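Local coordinates for protein anthranilate-CoA ligase (Stigmatella aurantiaca, PDB 4WV3) that belongs to the ANL clan of AMP-binding enzymes, carries the name of a ligase, and holds 5'-O-[(S)-[(2-aminobenzoyl)oxy](hydroxy)phosphoryl]adenosine in a pocket of 23 residues, at residues G364-R369 with L393-K398; P193-L198 with E344-K349; K183-A188 with G318-F323; D333-S338 with D402-Y407. All blocks are in the same frame, centred on the assembly; numbering follows the deposited sequence.

Contact 1 (G364-R369 with L393-K398); sequences GNVLLR and LATGDK. With 3UK (5'-O-[(S)-[(2-aminobenzoyl)oxy](hydroxy)phosphoryl]adenosine), chain C.
L368 and L393 form the tight end of this antiparallel strand pair, a hydrogen-bonded couple in which L368 N reaches L393 O at 2.7 Å and L368 O accepts from L393 N in return. Their side chains run alongside each other on one face, CD2 of L368 4.0 Å from CD2 of L393. The pairing then slips by two residues between N365-K398 and L367-A394, a beta bulge. V366 fills the slip: its CB lies 3.5 Å from T395 OG1, and its N bonds to D397 O at 3.1 Å. A water links V366 O to G396 N at the bulge.

Packing relaxes at the partly exposed end, where a lysine chain bent at its second and fourth torsions brings K398 NZ to N365 OD1 (2.6 Å), 39° above the carbonyl plane; N365 ND2 turns instead to V351 O.

D397, in the family's conserved TGD motif, faces the nucleoside. Its OD2 accepts from O24 of the ligand at 2.6 Å and from T395 OG1 at 3.1 Å, while OD1 lies doubtfully close to O22 and is also bonded by H409 NE2. The carboxylate thus probably addresses both ribose hydroxyls, and the bulge that carries it also supplies the threonine that steadies it.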
# COMPACT_ATOMS: atom_id res chain seq x y z
N GLY A 364 -15.35 12.46 -12.60
CA GLY A 364 -15.16 11.52 -13.69
C GLY A 364 -14.34 10.32 -13.27
O GLY A 364 -13.74 10.32 -12.19
N ASN A 365 -14.31 9.30 -14.12
CA ASN A 365 -13.51 8.11 -13.85
C ASN A 365 -12.04 8.34 -14.20
O ASN A 365 -11.73 8.99 -15.20
CB ASN A 365 -14.06 6.91 -14.63
CG ASN A 365 -15.51 6.62 -14.30
OD1 ASN A 365 -15.81 5.94 -13.31
ND2 ASN A 365 -16.42 7.14 -15.11
N VAL A 366 -11.15 7.81 -13.38
CA VAL A 366 -9.72 8.01 -13.56
C VAL A 366 -9.11 7.03 -14.56
O VAL A 366 -9.17 5.82 -14.38
CB VAL A 366 -8.96 7.90 -12.23
CG1 VAL A 366 -7.45 7.93 -12.48
CG2 VAL A 366 -9.37 9.01 -11.30
N LEU A 367 -8.51 7.58 -15.62
CA LEU A 367 -7.74 6.78 -16.56
C LEU A 367 -6.27 7.18 -16.50
O LEU A 367 -5.93 8.34 -16.70
CB LEU A 367 -8.29 6.93 -17.98
CG LEU A 367 -9.57 6.16 -18.29
CD1 LEU A 367 -10.04 6.42 -19.71
CD2 LEU A 367 -9.36 4.67 -18.06
N LEU A 368 -5.42 6.20 -16.22
CA LEU A 368 -4.00 6.46 -16.04
C LEU A 368 -3.17 5.93 -17.21
O LEU A 368 -3.35 4.80 -17.65
CB LEU A 368 -3.51 5.83 -14.73
CG LEU A 368 -1.99 5.78 -14.51
CD1 LEU A 368 -1.40 7.18 -14.45
CD2 LEU A 368 -1.67 5.00 -13.25
N ARG A 369 -2.27 6.78 -17.71
CA ARG A 369 -1.35 6.38 -18.76
C ARG A 369 0.05 6.25 -18.17
O ARG A 369 0.64 7.24 -17.72
CB ARG A 369 -1.37 7.41 -19.89
CG ARG A 369 -0.55 7.03 -21.11
CD ARG A 369 -0.83 8.00 -22.25
NE ARG A 369 -0.12 7.64 -23.47
CZ ARG A 369 -0.33 8.21 -24.65
NH1 ARG A 369 -1.24 9.17 -24.77
NH2 ARG A 369 0.36 7.82 -25.71
N LEU A 393 -5.16 3.08 -17.98
CA LEU A 393 -5.44 2.18 -16.86
C LEU A 393 -6.60 2.70 -16.02
O LEU A 393 -6.56 3.81 -15.50
CB LEU A 393 -4.20 2.04 -15.98
CG LEU A 393 -4.36 1.21 -14.70
CD1 LEU A 393 -4.66 -0.23 -15.03
CD2 LEU A 393 -3.12 1.32 -13.83
N ALA A 394 -7.65 1.89 -15.90
CA ALA A 394 -8.79 2.24 -15.06
C ALA A 394 -8.54 1.80 -13.62
O ALA A 394 -8.35 0.62 -13.35
CB ALA A 394 -10.06 1.59 -15.60
N THR A 395 -8.53 2.76 -12.71
CA THR A 395 -8.24 2.48 -11.30
C THR A 395 -9.51 2.21 -10.50
O THR A 395 -9.44 1.69 -9.38
CB THR A 395 -7.46 3.63 -10.64
OG1 THR A 395 -8.24 4.83 -10.69
CG2 THR A 395 -6.13 3.86 -11.35
N GLY A 396 -10.65 2.57 -11.07
CA GLY A 396 -11.93 2.40 -10.39
C GLY A 396 -12.20 3.52 -9.41
O GLY A 396 -12.96 3.35 -8.46
N ASP A 397 -11.57 4.66 -9.63
CA ASP A 397 -11.71 5.81 -8.74
C ASP A 397 -12.47 6.96 -9.39
O ASP A 397 -12.41 7.16 -10.60
CB ASP A 397 -10.33 6.31 -8.29
CG ASP A 397 -9.64 5.34 -7.36
OD1 ASP A 397 -10.26 4.94 -6.36
OD2 ASP A 397 -8.47 4.99 -7.63
N LYS A 398 -13.20 7.70 -8.57
CA LYS A 398 -13.86 8.93 -9.01
C LYS A 398 -13.08 10.14 -8.51
O LYS A 398 -12.78 10.24 -7.32
CB LYS A 398 -15.30 8.98 -8.51
CG LYS A 398 -16.28 8.15 -9.33
CD LYS A 398 -16.44 8.71 -10.73
CE LYS A 398 -17.68 8.15 -11.43
NZ LYS A 398 -17.61 6.68 -11.59
C10 3UK C . -7.00 3.98 -3.22
C15 3UK C . -6.16 6.24 -2.58
C17 3UK C . -7.13 8.37 -2.26
C21 3UK C . -7.45 4.23 -4.63
C26 3UK C . -1.15 2.13 -3.18
C28 3UK C . 0.17 4.12 -2.85
O01 3UK C . -3.18 1.46 -2.06
C02 3UK C . -2.51 1.34 -3.06
O03 3UK C . -2.72 0.24 -3.93
P04 3UK C . -4.00 -0.70 -3.77
O05 3UK C . -3.92 -1.83 -4.84
O06 3UK C . -5.37 0.11 -4.00
C07 3UK C . -5.36 1.31 -4.80
C08 3UK C . -6.61 2.08 -4.48
O09 3UK C . -6.50 2.65 -3.15
N11 3UK C . -5.97 4.90 -2.86
C12 3UK C . -4.64 4.60 -2.71
N13 3UK C . -3.98 5.74 -2.36
C14 3UK C . -4.90 6.77 -2.27
N16 3UK C . -7.25 7.05 -2.57
N18 3UK C . -5.97 8.93 -1.95
C19 3UK C . -4.84 8.20 -1.94
N20 3UK C . -3.60 8.80 -1.61
O22 3UK C . -8.85 4.03 -4.72
C23 3UK C . -6.76 3.21 -5.41
O24 3UK C . -7.56 2.83 -6.54
O25 3UK C . -4.00 -1.34 -2.40
C27 3UK C . -1.05 3.42 -2.73
C29 3UK C . 1.31 3.48 -3.45
C30 3UK C . 1.21 2.19 -3.90
C31 3UK C . -0.01 1.49 -3.78
N32 3UK C . -0.12 0.11 -4.26
O HOH W 1 -11.54 4.22 -13.44

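Contact 2 (P193-L198 with E344-K349); sequences PLTAQL and EGYELK
Helix 191-204 meets the turn leading into strand 347-351 through L198, whose two methyl groups divide the work between a tyrosine ring and a backbone carbonyl. CD1 of L198 lies 3.8 Å from Y346 CZ and 4.2 Å from the ring centroid, 29° off the ring normal, so this CH-pi contact is off-centre and falls toward the hydroxyl end of the ring. CD2 of the same leucine rests 3.5 Å from E344 O and 4.3 Å from G345 CA, where the glycine backbone, with a positive phi of 111°, offers no side chain to the approaching methyl.

The helix widens into a pi-type turn at 196-198, just where L198 makes these contacts. On the other side the chain enters the antiparallel sheet in which strand 347-351 pairs with strand 364-369, so the contact joins a helix and a sheet edge within the AMP-binding family region, far apart in sequence.

One turn earlier, T195 turns CG2 to the tyrosine hydroxyl, 3.7 Å from Y346 OH. The methyl lies there because CG2 stands anti to the carbonyl carbon, while OG1 bonds back to D191 O in its own helix. Y346 OH finds its polar partner in T372 OG1. No direct hydrogen bond joins the two segments; a water donates to L198 O at 2.8 Å and also lies close to E344 O.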
# COMPACT_ATOMS: atom_id res chain seq x y z
N PRO A 193 12.88 0.50 -11.22
CA PRO A 193 13.64 1.76 -11.27
C PRO A 193 12.80 2.91 -11.83
O PRO A 193 13.09 4.07 -11.53
CB PRO A 193 14.79 1.42 -12.23
CG PRO A 193 14.25 0.34 -13.09
CD PRO A 193 13.37 -0.48 -12.20
N LEU A 194 11.79 2.59 -12.62
CA LEU A 194 10.91 3.60 -13.19
C LEU A 194 10.08 4.32 -12.13
O LEU A 194 10.05 5.55 -12.08
CB LEU A 194 9.99 2.99 -14.25
CG LEU A 194 10.58 2.80 -15.65
CD1 LEU A 194 9.60 2.07 -16.55
CD2 LEU A 194 10.96 4.15 -16.25
N THR A 195 9.42 3.55 -11.27
CA THR A 195 8.64 4.14 -10.18
C THR A 195 9.56 4.83 -9.18
O THR A 195 9.20 5.85 -8.59
CB THR A 195 7.79 3.09 -9.44
OG1 THR A 195 8.62 2.00 -9.01
CG2 THR A 195 6.68 2.56 -10.34
N ALA A 196 10.76 4.28 -8.99
CA ALA A 196 11.73 4.85 -8.07
C ALA A 196 12.20 6.21 -8.55
O ALA A 196 12.49 7.10 -7.74
CB ALA A 196 12.91 3.91 -7.90
N GLN A 197 12.27 6.38 -9.86
CA GLN A 197 12.71 7.64 -10.44
C GLN A 197 11.55 8.63 -10.58
O GLN A 197 11.66 9.78 -10.15
CB GLN A 197 13.35 7.41 -11.81
CG GLN A 197 13.97 8.65 -12.43
CD GLN A 197 15.16 9.16 -11.65
OE1 GLN A 197 16.07 8.39 -11.31
NE2 GLN A 197 15.17 10.45 -11.34
N LEU A 198 10.45 8.17 -11.17
CA LEU A 198 9.32 9.03 -11.47
C LEU A 198 8.68 9.67 -10.24
O LEU A 198 8.28 10.84 -10.28
CB LEU A 198 8.26 8.28 -12.29
CG LEU A 198 8.66 7.90 -13.72
CD1 LEU A 198 7.53 7.16 -14.42
CD2 LEU A 198 9.07 9.14 -14.51
N GLU A 344 4.92 13.82 -13.41
CA GLU A 344 5.53 13.85 -14.74
C GLU A 344 5.98 12.46 -15.18
O GLU A 344 6.73 11.79 -14.48
CB GLU A 344 6.72 14.83 -14.76
CG GLU A 344 7.43 14.93 -16.10
CD GLU A 344 6.54 15.50 -17.19
OE1 GLU A 344 5.60 16.25 -16.87
OE2 GLU A 344 6.80 15.20 -18.38
N GLY A 345 5.50 12.04 -16.35
CA GLY A 345 5.75 10.69 -16.84
C GLY A 345 4.46 9.89 -16.83
O GLY A 345 4.30 8.92 -17.56
N TYR A 346 3.53 10.32 -15.98
CA TYR A 346 2.21 9.73 -15.90
C TYR A 346 1.18 10.70 -16.47
O TYR A 346 1.15 11.88 -16.11
CB TYR A 346 1.86 9.39 -14.45
CG TYR A 346 2.69 8.28 -13.86
CD1 TYR A 346 3.02 7.16 -14.60
CD2 TYR A 346 3.16 8.36 -12.55
CE1 TYR A 346 3.79 6.14 -14.06
CE2 TYR A 346 3.93 7.35 -12.00
CZ TYR A 346 4.24 6.24 -12.76
OH TYR A 346 5.00 5.24 -12.22
N GLU A 347 0.33 10.20 -17.36
CA GLU A 347 -0.67 11.03 -18.01
C GLU A 347 -2.07 10.66 -17.52
O GLU A 347 -2.45 9.49 -17.48
CB GLU A 347 -0.58 10.87 -19.53
CG GLU A 347 -1.41 11.87 -20.32
CD GLU A 347 -1.13 11.78 -21.81
OE1 GLU A 347 -0.05 11.28 -22.19
OE2 GLU A 347 -2.00 12.21 -22.59
N LEU A 348 -2.84 11.68 -17.13
CA LEU A 348 -4.15 11.47 -16.52
C LEU A 348 -5.30 11.85 -17.45
O LEU A 348 -5.12 12.61 -18.40
CB LEU A 348 -4.26 12.29 -15.23
CG LEU A 348 -3.81 11.69 -13.90
CD1 LEU A 348 -2.62 10.75 -14.06
CD2 LEU A 348 -3.45 12.83 -12.97
N LYS A 349 -6.46 11.32 -17.16
CA LYS A 349 -7.67 11.57 -17.92
C LYS A 349 -8.91 11.32 -17.04
O LYS A 349 -8.93 10.39 -16.33
CB LYS A 349 -7.67 10.65 -19.12
CG LYS A 349 -8.51 11.12 -20.27
CD LYS A 349 -8.07 10.54 -21.57
CE LYS A 349 -8.46 9.11 -21.66
NZ LYS A 349 -8.58 8.72 -23.06
O HOH W 2 8.10 12.48 -12.60

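Contact 3 (K183-A188 with G318-F323); sequences KGIPHA and GCTENF. With 3UK (5'-O-[(S)-[(2-aminobenzoyl)oxy](hydroxy)phosphoryl]adenosine), chain C.
The polar core of the contact is one hydrogen bond, H187 NE2 to T320 O, 2.5 Å long and nearly straight at 167°, with the acceptor lying in the plane of the imidazole. The other ring nitrogen, ND1, bonds to D191 OD2, and the two bonds together fix the rotation of the histidine.

F323 lies against one face of that ring. It presents its edge to H187 in a T-shaped pair, centroids 5.2 Å apart and planes at 82°, while F323 CB makes a CH-pi contact over the same imidazole, 4.0 Å from its centroid.

Apolar packing is supplied by I185, whose CD1 lies 3.6 Å from T320 CB and 3.5 Å from E321 CD. With CG anti to the carbonyl carbon and a bend at the second torsion, the E321 chain folds back over this methyl, and its OE2 bonds to Y377 OH. K183 NZ stays 4.8 Å from E321 OE2, linked to it by a weakly bound water.

Ligand bonds come from T320: both its N and its OG1 (2.6 Å) donate to the phosphate oxygen O05. The sequence GCTE in 318-321 fits a core motif of ANL enzymes, here backed by strand 183-188, whose first residues complete the glycine-rich phosphate-loop motif of the family.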
# COMPACT_ATOMS: atom_id res chain seq x y z
N LYS A 183 -6.82 -10.41 -6.87
CA LYS A 183 -6.31 -10.49 -8.23
C LYS A 183 -4.79 -10.46 -8.20
O LYS A 183 -4.18 -9.66 -7.49
CB LYS A 183 -6.83 -9.32 -9.06
CG LYS A 183 -8.34 -9.18 -9.08
CD LYS A 183 -8.77 -7.85 -9.67
CE LYS A 183 -8.11 -6.68 -8.93
NZ LYS A 183 -8.35 -6.73 -7.46
N GLY A 184 -4.17 -11.35 -8.98
CA GLY A 184 -2.73 -11.37 -9.10
C GLY A 184 -2.23 -10.28 -10.03
O GLY A 184 -2.67 -10.19 -11.18
N ILE A 185 -1.32 -9.45 -9.54
CA ILE A 185 -0.79 -8.35 -10.33
C ILE A 185 0.71 -8.50 -10.56
O ILE A 185 1.51 -8.31 -9.64
CB ILE A 185 -1.08 -6.99 -9.66
CG1 ILE A 185 -2.59 -6.79 -9.53
CG2 ILE A 185 -0.45 -5.85 -10.45
CD1 ILE A 185 -2.98 -5.53 -8.80
N PRO A 186 1.09 -8.87 -11.79
CA PRO A 186 2.49 -9.05 -12.17
C PRO A 186 3.15 -7.75 -12.64
O PRO A 186 2.55 -7.00 -13.40
CB PRO A 186 2.41 -10.05 -13.33
CG PRO A 186 1.09 -9.75 -13.97
CD PRO A 186 0.17 -9.30 -12.86
N HIS A 187 4.37 -7.50 -12.17
CA HIS A 187 5.14 -6.34 -12.61
C HIS A 187 6.49 -6.76 -13.18
O HIS A 187 7.08 -7.74 -12.74
CB HIS A 187 5.33 -5.34 -11.47
CG HIS A 187 4.18 -4.40 -11.29
ND1 HIS A 187 3.92 -3.37 -12.16
CD2 HIS A 187 3.22 -4.34 -10.33
CE1 HIS A 187 2.85 -2.71 -11.75
NE2 HIS A 187 2.41 -3.27 -10.64
N ALA A 188 6.96 -6.01 -14.16
CA ALA A 188 8.22 -6.31 -14.82
C ALA A 188 9.39 -5.67 -14.10
O ALA A 188 9.20 -4.81 -13.24
CB ALA A 188 8.18 -5.87 -16.27
N GLY A 318 -1.72 5.90 -5.26
CA GLY A 318 -1.10 4.87 -6.07
C GLY A 318 -1.96 3.62 -6.06
O GLY A 318 -2.91 3.52 -5.29
N CYS A 319 -1.62 2.67 -6.93
CA CYS A 319 -2.31 1.39 -6.95
C CYS A 319 -1.32 0.30 -7.30
O CYS A 319 -0.26 0.57 -7.85
CB CYS A 319 -3.48 1.41 -7.93
SG CYS A 319 -3.02 1.64 -9.66
N THR A 320 -1.67 -0.94 -6.97
CA THR A 320 -0.78 -2.07 -7.20
C THR A 320 -0.61 -2.33 -8.69
O THR A 320 0.44 -2.80 -9.13
CB THR A 320 -1.28 -3.33 -6.48
OG1 THR A 320 -1.57 -3.02 -5.11
CG2 THR A 320 -0.24 -4.44 -6.53
N GLU A 321 -1.63 -1.99 -9.47
CA GLU A 321 -1.57 -2.14 -10.93
C GLU A 321 -0.50 -1.23 -11.53
O GLU A 321 0.08 -1.55 -12.57
CB GLU A 321 -2.93 -1.85 -11.56
CG GLU A 321 -4.00 -2.90 -11.28
CD GLU A 321 -4.69 -2.70 -9.95
OE1 GLU A 321 -4.27 -1.82 -9.17
OE2 GLU A 321 -5.67 -3.43 -9.67
N ASN A 322 -0.26 -0.09 -10.89
CA ASN A 322 0.76 0.85 -11.34
C ASN A 322 2.02 0.75 -10.48
O ASN A 322 2.99 1.47 -10.70
CB ASN A 322 0.21 2.28 -11.29
CG ASN A 322 1.12 3.28 -11.98
OD1 ASN A 322 1.56 3.05 -13.11
ND2 ASN A 322 1.42 4.38 -11.30
N PHE A 323 1.98 -0.14 -9.50
CA PHE A 323 3.11 -0.31 -8.59
C PHE A 323 3.11 0.75 -7.50
O PHE A 323 3.08 0.44 -6.31
CB PHE A 323 4.43 -0.27 -9.36
CG PHE A 323 5.60 -0.83 -8.60
CD1 PHE A 323 5.77 -2.20 -8.49
CD2 PHE A 323 6.52 0.01 -8.00
CE1 PHE A 323 6.84 -2.72 -7.80
CE2 PHE A 323 7.59 -0.51 -7.30
CZ PHE A 323 7.76 -1.88 -7.20
C10 3UK C . -7.00 3.98 -3.22
C15 3UK C . -6.16 6.24 -2.58
C17 3UK C . -7.13 8.37 -2.26
C21 3UK C . -7.45 4.23 -4.63
C26 3UK C . -1.15 2.13 -3.18
C28 3UK C . 0.17 4.12 -2.85
O01 3UK C . -3.18 1.46 -2.06
C02 3UK C . -2.51 1.34 -3.06
O03 3UK C . -2.72 0.24 -3.93
P04 3UK C . -4.00 -0.70 -3.77
O05 3UK C . -3.92 -1.83 -4.84
O06 3UK C . -5.37 0.11 -4.00
C07 3UK C . -5.36 1.31 -4.80
C08 3UK C . -6.61 2.08 -4.48
O09 3UK C . -6.50 2.65 -3.15
N11 3UK C . -5.97 4.90 -2.86
C12 3UK C . -4.64 4.60 -2.71
N13 3UK C . -3.98 5.74 -2.36
C14 3UK C . -4.90 6.77 -2.27
N16 3UK C . -7.25 7.05 -2.57
N18 3UK C . -5.97 8.93 -1.95
C19 3UK C . -4.84 8.20 -1.94
N20 3UK C . -3.60 8.80 -1.61
O22 3UK C . -8.85 4.03 -4.72
C23 3UK C . -6.76 3.21 -5.41
O24 3UK C . -7.56 2.83 -6.54
O25 3UK C . -4.00 -1.34 -2.40
C27 3UK C . -1.05 3.42 -2.73
C29 3UK C . 1.31 3.48 -3.45
C30 3UK C . 1.21 2.19 -3.90
C31 3UK C . -0.01 1.49 -3.78
N32 3UK C . -0.12 0.11 -4.26
O HOH W 3 -8.51 -3.38 -7.82

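Contact 4 (D333-S338 with D402-Y407); sequences DIRPGS and DADGYY
R335 leaves its backbone with CG opposite the amide nitrogen (chi1 174°) and bends only at the third torsion (-64°), a shape that lays the chain across Y406. CD packs on the ring face, 3.8 Å from the Y406 centroid, as a CH-pi contact. Beyond it the guanidinium lies over the CD1-CE1 side of the ring, with CE1 under its centre, the two planes 24° apart.

With one face resting there, the arginine spends its edge on acid groups. NH1 donates to D402 OD2 at 2.8 Å. NH1 and NH2 also both reach a single oxygen, D404 OD2, at 3.1 and 3.2 Å, an end-on grip nearly in the guanidinium plane. The arginine's charge would be expected to favour the carboxylate form of both aspartates. D402 OD2 is further held by W408 NE1.

At the far end of the tyrosine ring, Y406 OH donates to the syn lone pair of D333 OD1 (2.6 Å), and D333 OD2 forms a salt bridge with K341. S338 brings its CB to 3.3 Å from Y407 O, while its N and OG both donate to R335 O and close a type II turn with G337 at its third position. The arrangement is a salt-bridge network joining that turn to the loop of a beta hairpin, the one connecting antiparallel strands 392-401 and 407-412.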
# COMPACT_ATOMS: atom_id res chain seq x y z
N ASP A 333 4.71 22.05 -3.02
CA ASP A 333 3.32 22.28 -3.39
C ASP A 333 2.37 21.27 -2.73
O ASP A 333 2.29 20.12 -3.15
CB ASP A 333 3.16 22.23 -4.92
CG ASP A 333 1.79 22.67 -5.38
OD1 ASP A 333 1.08 23.34 -4.60
OD2 ASP A 333 1.42 22.36 -6.54
N ILE A 334 1.67 21.72 -1.70
CA ILE A 334 0.73 20.88 -0.97
C ILE A 334 -0.64 21.53 -0.84
O ILE A 334 -0.75 22.66 -0.37
CB ILE A 334 1.24 20.55 0.45
CG1 ILE A 334 2.56 19.78 0.39
CG2 ILE A 334 0.20 19.77 1.23
CD1 ILE A 334 3.10 19.40 1.74
N ARG A 335 -1.68 20.81 -1.25
CA ARG A 335 -3.04 21.21 -0.94
C ARG A 335 -3.69 20.15 -0.07
O ARG A 335 -4.05 19.07 -0.56
CB ARG A 335 -3.86 21.45 -2.22
CG ARG A 335 -5.33 21.74 -1.96
CD ARG A 335 -5.93 22.59 -3.06
NE ARG A 335 -5.31 23.91 -3.12
CZ ARG A 335 -5.72 24.90 -3.91
NH1 ARG A 335 -6.77 24.72 -4.71
NH2 ARG A 335 -5.09 26.06 -3.91
N PRO A 336 -3.83 20.44 1.23
CA PRO A 336 -4.36 19.50 2.24
C PRO A 336 -5.72 18.94 1.86
O PRO A 336 -6.67 19.69 1.62
CB PRO A 336 -4.47 20.37 3.49
CG PRO A 336 -3.44 21.43 3.31
CD PRO A 336 -3.44 21.72 1.83
N GLY A 337 -5.82 17.61 1.80
CA GLY A 337 -7.07 16.95 1.47
C GLY A 337 -7.12 16.44 0.05
O GLY A 337 -7.97 15.62 -0.30
N SER A 338 -6.21 16.93 -0.79
CA SER A 338 -6.18 16.56 -2.20
C SER A 338 -5.07 15.56 -2.50
O SER A 338 -4.17 15.35 -1.69
CB SER A 338 -6.02 17.80 -3.08
OG SER A 338 -4.72 18.35 -2.93
N ASP A 402 -9.67 20.73 -9.11
CA ASP A 402 -9.86 22.09 -8.63
C ASP A 402 -9.82 23.11 -9.76
O ASP A 402 -9.49 22.79 -10.90
CB ASP A 402 -8.76 22.44 -7.62
CG ASP A 402 -9.16 22.13 -6.20
OD1 ASP A 402 -10.23 21.51 -6.01
OD2 ASP A 402 -8.41 22.49 -5.27
N ALA A 403 -10.14 24.36 -9.42
CA ALA A 403 -9.98 25.46 -10.36
C ALA A 403 -8.50 25.83 -10.43
O ALA A 403 -8.07 26.56 -11.33
CB ALA A 403 -10.81 26.65 -9.92
N ASP A 404 -7.73 25.32 -9.47
CA ASP A 404 -6.29 25.55 -9.43
C ASP A 404 -5.52 24.34 -9.95
O ASP A 404 -4.29 24.34 -9.99
CB ASP A 404 -5.84 25.89 -8.01
CG ASP A 404 -6.40 27.22 -7.53
OD1 ASP A 404 -6.51 28.15 -8.36
OD2 ASP A 404 -6.71 27.34 -6.33
N GLY A 405 -6.25 23.30 -10.34
CA GLY A 405 -5.64 22.12 -10.94
C GLY A 405 -5.33 20.99 -9.98
O GLY A 405 -4.53 20.11 -10.29
N TYR A 406 -5.96 21.00 -8.81
CA TYR A 406 -5.73 19.97 -7.81
C TYR A 406 -6.75 18.84 -7.88
O TYR A 406 -7.95 19.08 -8.04
CB TYR A 406 -5.69 20.58 -6.41
CG TYR A 406 -4.51 21.48 -6.17
CD1 TYR A 406 -4.59 22.85 -6.41
CD2 TYR A 406 -3.30 20.97 -5.70
CE1 TYR A 406 -3.51 23.68 -6.19
CE2 TYR A 406 -2.22 21.80 -5.48
CZ TYR A 406 -2.33 23.15 -5.73
OH TYR A 406 -1.25 23.98 -5.51
N TYR A 407 -6.27 17.61 -7.76
CA TYR A 407 -7.12 16.43 -7.85
C TYR A 407 -7.68 16.01 -6.49
O TYR A 407 -6.93 15.81 -5.53
CB TYR A 407 -6.35 15.26 -8.46
CG TYR A 407 -6.22 15.33 -9.96
CD1 TYR A 407 -5.40 16.28 -10.57
CD2 TYR A 407 -6.92 14.46 -10.78
CE1 TYR A 407 -5.28 16.34 -11.94
CE2 TYR A 407 -6.81 14.52 -12.16
CZ TYR A 407 -5.99 15.46 -12.73
OH TYR A 407 -5.87 15.52 -14.10

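In the fold
Contacts 1 to 3 are largely buried, whereas contact 4 lies farthest from the chain centre and is partly exposed; its chemistry follows suit, with salt bridges and an arginine laid on a tyrosine in place of the strand bonds and methyl packing of the buried contacts. Contacts 1 and 2 share one antiparallel sheet, in which L367 N probably bonds to K349 O. Contacts 1 and 3 both touch the ligand, at its ribose and its phosphate respectively, and meet where L368 CD2 packs on N322. Contact 2 adjoins the loop of contact 3 through T195 and F323. Strand 392-401 runs from contact 1 to the hairpin loop of contact 4, about 18 Å away between centres, so one strand connects the surface network with the ribose side of the pocket.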